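Local coordinates for protein LEC-6 (PDB 3VV1), which binds galactose-containing glycans as a nematode galectin, with a preference for saccharides that carry fucose, at residues D58-P68 / G141-V151. Residues are numbered along the deposited sequence; the frame is centred on the assembly and turned at random.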
loop_
_atom_site.group_PDB
_atom_site.type_symbol
_atom_site.label_atom_id
_atom_site.label_comp_id
_atom_site.label_asym_id
_atom_site.label_seq_id
_atom_site.Cartn_x
_atom_site.Cartn_y
_atom_site.Cartn_z
ATOM N N ASP A 58 -12.902 -14.458 21.953
ATOM C CA ASP A 58 -14.288 -14.466 21.518
ATOM C C ASP A 58 -14.520 -15.776 20.778
ATOM O O ASP A 58 -13.576 -16.364 20.213
ATOM C CB ASP A 58 -14.635 -13.279 20.575
ATOM C CG ASP A 58 -16.162 -13.113 20.397
ATOM O OD1 ASP A 58 -16.817 -12.715 21.335
ATOM O OD2 ASP A 58 -16.773 -13.509 19.404
ATOM N N SER A 59 -15.784 -16.203 20.733
ATOM C CA SER A 59 -16.117 -17.443 20.048
ATOM C C SER A 59 -16.247 -17.299 18.521
ATOM O O SER A 59 -16.483 -18.313 17.834
ATOM C CB SER A 59 -17.424 -17.985 20.585
ATOM O OG SER A 59 -18.481 -17.046 20.456
ATOM N N ARG A 60 -16.143 -16.062 18.021
ATOM C CA ARG A 60 -16.188 -15.805 16.571
ATOM C C ARG A 60 -15.165 -14.807 16.145
ATOM O O ARG A 60 -14.774 -13.993 16.926
ATOM C CB ARG A 60 -17.577 -15.245 16.161
ATOM C CG ARG A 60 -18.713 -16.187 16.572
ATOM C CD ARG A 60 -20.058 -15.658 16.062
ATOM N NE ARG A 60 -21.102 -16.610 16.445
ATOM C CZ ARG A 60 -22.409 -16.413 16.218
ATOM N NH1 ARG A 60 -22.833 -15.297 15.583
ATOM N NH2 ARG A 60 -23.296 -17.299 16.646
ATOM N N PHE A 61 -14.857 -14.806 14.836
ATOM C CA PHE A 61 -14.147 -13.687 14.266
ATOM C C PHE A 61 -14.655 -13.554 12.852
ATOM O O PHE A 61 -15.219 -14.501 12.254
ATOM C CB PHE A 61 -12.587 -13.848 14.300
ATOM C CG PHE A 61 -12.021 -14.909 13.361
ATOM C CD1 PHE A 61 -11.709 -14.613 12.044
ATOM C CD2 PHE A 61 -11.731 -16.192 13.861
ATOM C CE1 PHE A 61 -11.123 -15.580 11.219
ATOM C CE2 PHE A 61 -11.180 -17.191 13.022
ATOM C CZ PHE A 61 -10.868 -16.865 11.698
ATOM N N HIS A 62 -14.453 -12.385 12.277
ATOM C CA HIS A 62 -14.857 -12.247 10.859
ATOM C C HIS A 62 -13.937 -11.341 10.100
ATOM O O HIS A 62 -13.220 -10.518 10.683
ATOM C CB HIS A 62 -16.340 -11.791 10.722
ATOM C CG HIS A 62 -16.611 -10.459 11.301
ATOM N ND1 HIS A 62 -17.058 -10.283 12.577
ATOM C CD2 HIS A 62 -16.452 -9.188 10.767
ATOM C CE1 HIS A 62 -17.239 -8.982 12.801
ATOM N NE2 HIS A 62 -16.853 -8.307 11.710
ATOM N N ILE A 63 -13.975 -11.516 8.757
ATOM C CA ILE A 63 -13.346 -10.583 7.818
ATOM C C ILE A 63 -14.478 -10.028 6.979
ATOM O O ILE A 63 -15.261 -10.800 6.437
ATOM C CB ILE A 63 -12.346 -11.326 6.917
ATOM C CG1 ILE A 63 -11.077 -11.790 7.660
ATOM C CG2 ILE A 63 -11.906 -10.387 5.813
ATOM C CD1 ILE A 63 -11.144 -13.081 8.356
ATOM N N ASN A 64 -14.574 -8.707 6.890
ATOM C CA ASN A 64 -15.531 -8.032 5.944
ATOM C C ASN A 64 -14.792 -7.369 4.805
ATOM O O ASN A 64 -13.831 -6.623 5.059
ATOM C CB ASN A 64 -16.350 -6.959 6.649
ATOM C CG ASN A 64 -17.370 -7.529 7.607
ATOM O OD1 ASN A 64 -17.874 -8.638 7.415
ATOM N ND2 ASN A 64 -17.638 -6.797 8.673
ATOM N N LEU A 65 -15.237 -7.631 3.568
ATOM C CA LEU A 65 -14.766 -6.861 2.396
ATOM C C LEU A 65 -15.916 -5.912 2.097
ATOM O O LEU A 65 -17.007 -6.377 1.695
ATOM C CB LEU A 65 -14.479 -7.807 1.222
ATOM C CG LEU A 65 -13.560 -8.992 1.497
ATOM C CD1 LEU A 65 -13.400 -9.879 0.248
ATOM C CD2 LEU A 65 -12.196 -8.552 2.042
ATOM N N ARG A 66 -15.731 -4.639 2.402
ATOM C CA ARG A 66 -16.859 -3.663 2.459
ATOM C C ARG A 66 -16.700 -2.659 1.322
ATOM O O ARG A 66 -15.575 -2.167 1.092
ATOM C CB ARG A 66 -16.821 -2.784 3.750
ATOM C CG ARG A 66 -16.980 -3.608 4.985
ATOM C CD ARG A 66 -17.006 -2.673 6.180
ATOM N NE ARG A 66 -18.353 -2.275 6.175
ATOM C CZ ARG A 66 -19.266 -2.553 7.111
ATOM N NH1 ARG A 66 -19.000 -3.231 8.221
ATOM N NH2 ARG A 66 -20.462 -2.143 6.882
ATOM N N THR A 67 -17.807 -2.279 0.702
ATOM C CA THR A 67 -17.857 -1.060 -0.134
ATOM C C THR A 67 -18.372 0.089 0.775
ATOM O O THR A 67 -18.741 -0.169 1.947
ATOM C CB THR A 67 -18.815 -1.214 -1.323
ATOM O OG1 THR A 67 -20.173 -1.087 -0.856
ATOM C CG2 THR A 67 -18.678 -2.548 -1.980
ATOM N N PRO A 68 -18.449 1.316 0.268
ATOM C CA PRO A 68 -19.008 2.384 1.119
ATOM C C PRO A 68 -20.468 2.096 1.509
ATOM O O PRO A 68 -20.926 2.635 2.513
ATOM C CB PRO A 68 -18.893 3.639 0.232
ATOM C CG PRO A 68 -17.666 3.327 -0.623
ATOM C CD PRO A 68 -17.819 1.863 -0.955
ATOM N N GLY A 141 -16.160 -2.312 -6.024
ATOM C CA GLY A 141 -16.466 -1.155 -5.166
ATOM C C GLY A 141 -15.893 -1.293 -3.766
ATOM O O GLY A 141 -16.019 -0.363 -2.974
ATOM N N VAL A 142 -15.239 -2.412 -3.456
ATOM C CA VAL A 142 -14.687 -2.605 -2.115
ATOM C C VAL A 142 -13.686 -1.515 -1.817
ATOM O O VAL A 142 -12.813 -1.184 -2.655
ATOM C CB VAL A 142 -14.082 -4.010 -1.976
ATOM C CG1 VAL A 142 -13.213 -4.133 -0.715
ATOM C CG2 VAL A 142 -15.208 -5.029 -1.922
ATOM N N HIS A 143 -13.806 -0.927 -0.606
ATOM C CA HIS A 143 -12.870 0.157 -0.203
ATOM C C HIS A 143 -12.244 -0.091 1.144
ATOM O O HIS A 143 -11.342 0.645 1.525
ATOM C CB HIS A 143 -13.538 1.533 -0.234
ATOM C CG HIS A 143 -14.387 1.857 0.976
ATOM N ND1 HIS A 143 -14.498 3.045 1.674
ATOM C CD2 HIS A 143 -15.303 1.021 1.504
ATOM C CE1 HIS A 143 -15.404 2.852 2.656
ATOM N NE2 HIS A 143 -15.891 1.623 2.566
ATOM N N LEU A 144 -12.676 -1.147 1.851
ATOM C CA LEU A 144 -12.147 -1.391 3.203
ATOM C C LEU A 144 -12.141 -2.878 3.506
ATOM O O LEU A 144 -13.103 -3.606 3.151
ATOM C CB LEU A 144 -13.075 -0.717 4.259
ATOM C CG LEU A 144 -12.964 0.745 4.519
ATOM C CD1 LEU A 144 -14.136 1.137 5.421
ATOM C CD2 LEU A 144 -11.566 0.910 5.168
ATOM N N ILE A 145 -11.046 -3.333 4.124
ATOM C CA ILE A 145 -10.942 -4.671 4.655
ATOM C C ILE A 145 -11.010 -4.541 6.188
ATOM O O ILE A 145 -10.180 -3.840 6.793
ATOM C CB ILE A 145 -9.639 -5.329 4.171
ATOM C CG1 ILE A 145 -9.724 -5.543 2.624
ATOM C CG2 ILE A 145 -9.370 -6.671 4.895
ATOM C CD1 ILE A 145 -8.371 -5.781 2.053
ATOM N N GLU A 146 -12.020 -5.193 6.787
ATOM C CA GLU A 146 -12.195 -5.142 8.258
ATOM C C GLU A 146 -11.989 -6.520 8.869
ATOM O O GLU A 146 -12.544 -7.496 8.360
ATOM C CB GLU A 146 -13.612 -4.618 8.532
ATOM C CG GLU A 146 -14.062 -4.469 9.962
ATOM C CD GLU A 146 -15.459 -3.843 9.974
ATOM O OE1 GLU A 146 -16.324 -4.307 9.169
ATOM O OE2 GLU A 146 -15.698 -2.871 10.763
ATOM N N ILE A 147 -11.226 -6.608 9.946
ATOM C CA ILE A 147 -10.992 -7.891 10.612
ATOM C C ILE A 147 -11.340 -7.650 12.086
ATOM O O ILE A 147 -10.794 -6.734 12.733
ATOM C CB ILE A 147 -9.523 -8.347 10.469
ATOM C CG1 ILE A 147 -9.175 -8.441 8.955
ATOM C CG2 ILE A 147 -9.387 -9.751 11.165
ATOM C CD1 ILE A 147 -7.707 -8.695 8.703
ATOM N N GLU A 148 -12.281 -8.442 12.605
ATOM C CA GLU A 148 -12.733 -8.236 13.999
ATOM C C GLU A 148 -12.927 -9.553 14.710
ATOM O O GLU A 148 -13.129 -10.610 14.079
ATOM C CB GLU A 148 -14.091 -7.503 14.034
ATOM C CG GLU A 148 -14.036 -6.152 13.339
ATOM C CD GLU A 148 -15.218 -5.238 13.641
ATOM O OE1 GLU A 148 -16.328 -5.692 13.942
ATOM O OE2 GLU A 148 -15.034 -4.010 13.532
ATOM N N GLY A 149 -12.937 -9.460 16.031
ATOM C CA GLY A 149 -13.373 -10.614 16.855
ATOM C C GLY A 149 -12.195 -11.363 17.445
ATOM O O GLY A 149 -11.105 -10.780 17.661
ATOM N N GLY A 150 -12.403 -12.647 17.720
ATOM C CA GLY A 150 -11.369 -13.424 18.452
ATOM C C GLY A 150 -10.306 -13.948 17.528
ATOM O O GLY A 150 -10.265 -15.148 17.170
ATOM N N VAL A 151 -9.450 -13.040 17.105
ATOM C CA VAL A 151 -8.412 -13.395 16.118
ATOM C C VAL A 151 -7.246 -12.444 16.268
ATOM O O VAL A 151 -7.443 -11.258 16.494
ATOM C CB VAL A 151 -8.952 -13.427 14.691
ATOM C CG1 VAL A 151 -9.382 -12.018 14.217
ATOM C CG2 VAL A 151 -7.900 -14.114 13.768
HETATM O O HOH W 1 -12.662 -16.712 17.548
#
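Glu146 reaches across to both Asn64 and Arg66, and these three side chains form the polar centre of an antiparallel pairing between strands 60-66 and 144-149. A single carboxylate oxygen takes both bonds. Arg66 NH1 meets Glu146 OE1 at 3.0 Å through the syn lone pair, in the guanidinium plane, making a salt bridge with the two flat groups turned 73° apart. Asn64 ND2 approaches the same OE1 at 2.9 Å from above the carboxylate plane, in a nearly straight N-H...O hydrogen bond. CG of Glu146 stands anti to the backbone N (chi1 180°) and the chain stays extended, while the Arg66 chain bends at chi3 (83°) to bring NH1 to that oxygen. The two bonds hold OE1 in place, and the arginine should favour the ionised carboxylate, although Glu148 OE2, 3.1 Å from Glu146 OE2, would partly oppose this. On the same face His62 lies alongside Glu148, its ring edge 3.5 Å from OE1 at NE2.

The other face is apolar: Ile63 lies beside Ile147, and Leu65 CD2 packs 3.9 Å from Ile145 CG1. Farther along, Val151 CB sits over the Phe61 ring in a CH-pi contact. At the end near Pro68, Arg66 O accepts from both His143 N and Leu144 N, a classic beta bulge, and Pro68 CG rests 3.8 Å above the centre of the His143 ring. At the other end Gly150 N donates to Arg60 O at 2.8 Å.

Asn64 OD1 accepts from His74, and Phe61 O from Asn76, both residues of the glycan pocket, which ties this pairing to the sugar-binding face of the galectin beta-sandwich. Strand 60-66 continues the sheet to strand 71-78, strand 144-149 pairs with strand 35-38, and Ile63, Ile145 and Ile147 pack against strand 46-54 of the opposing sheet.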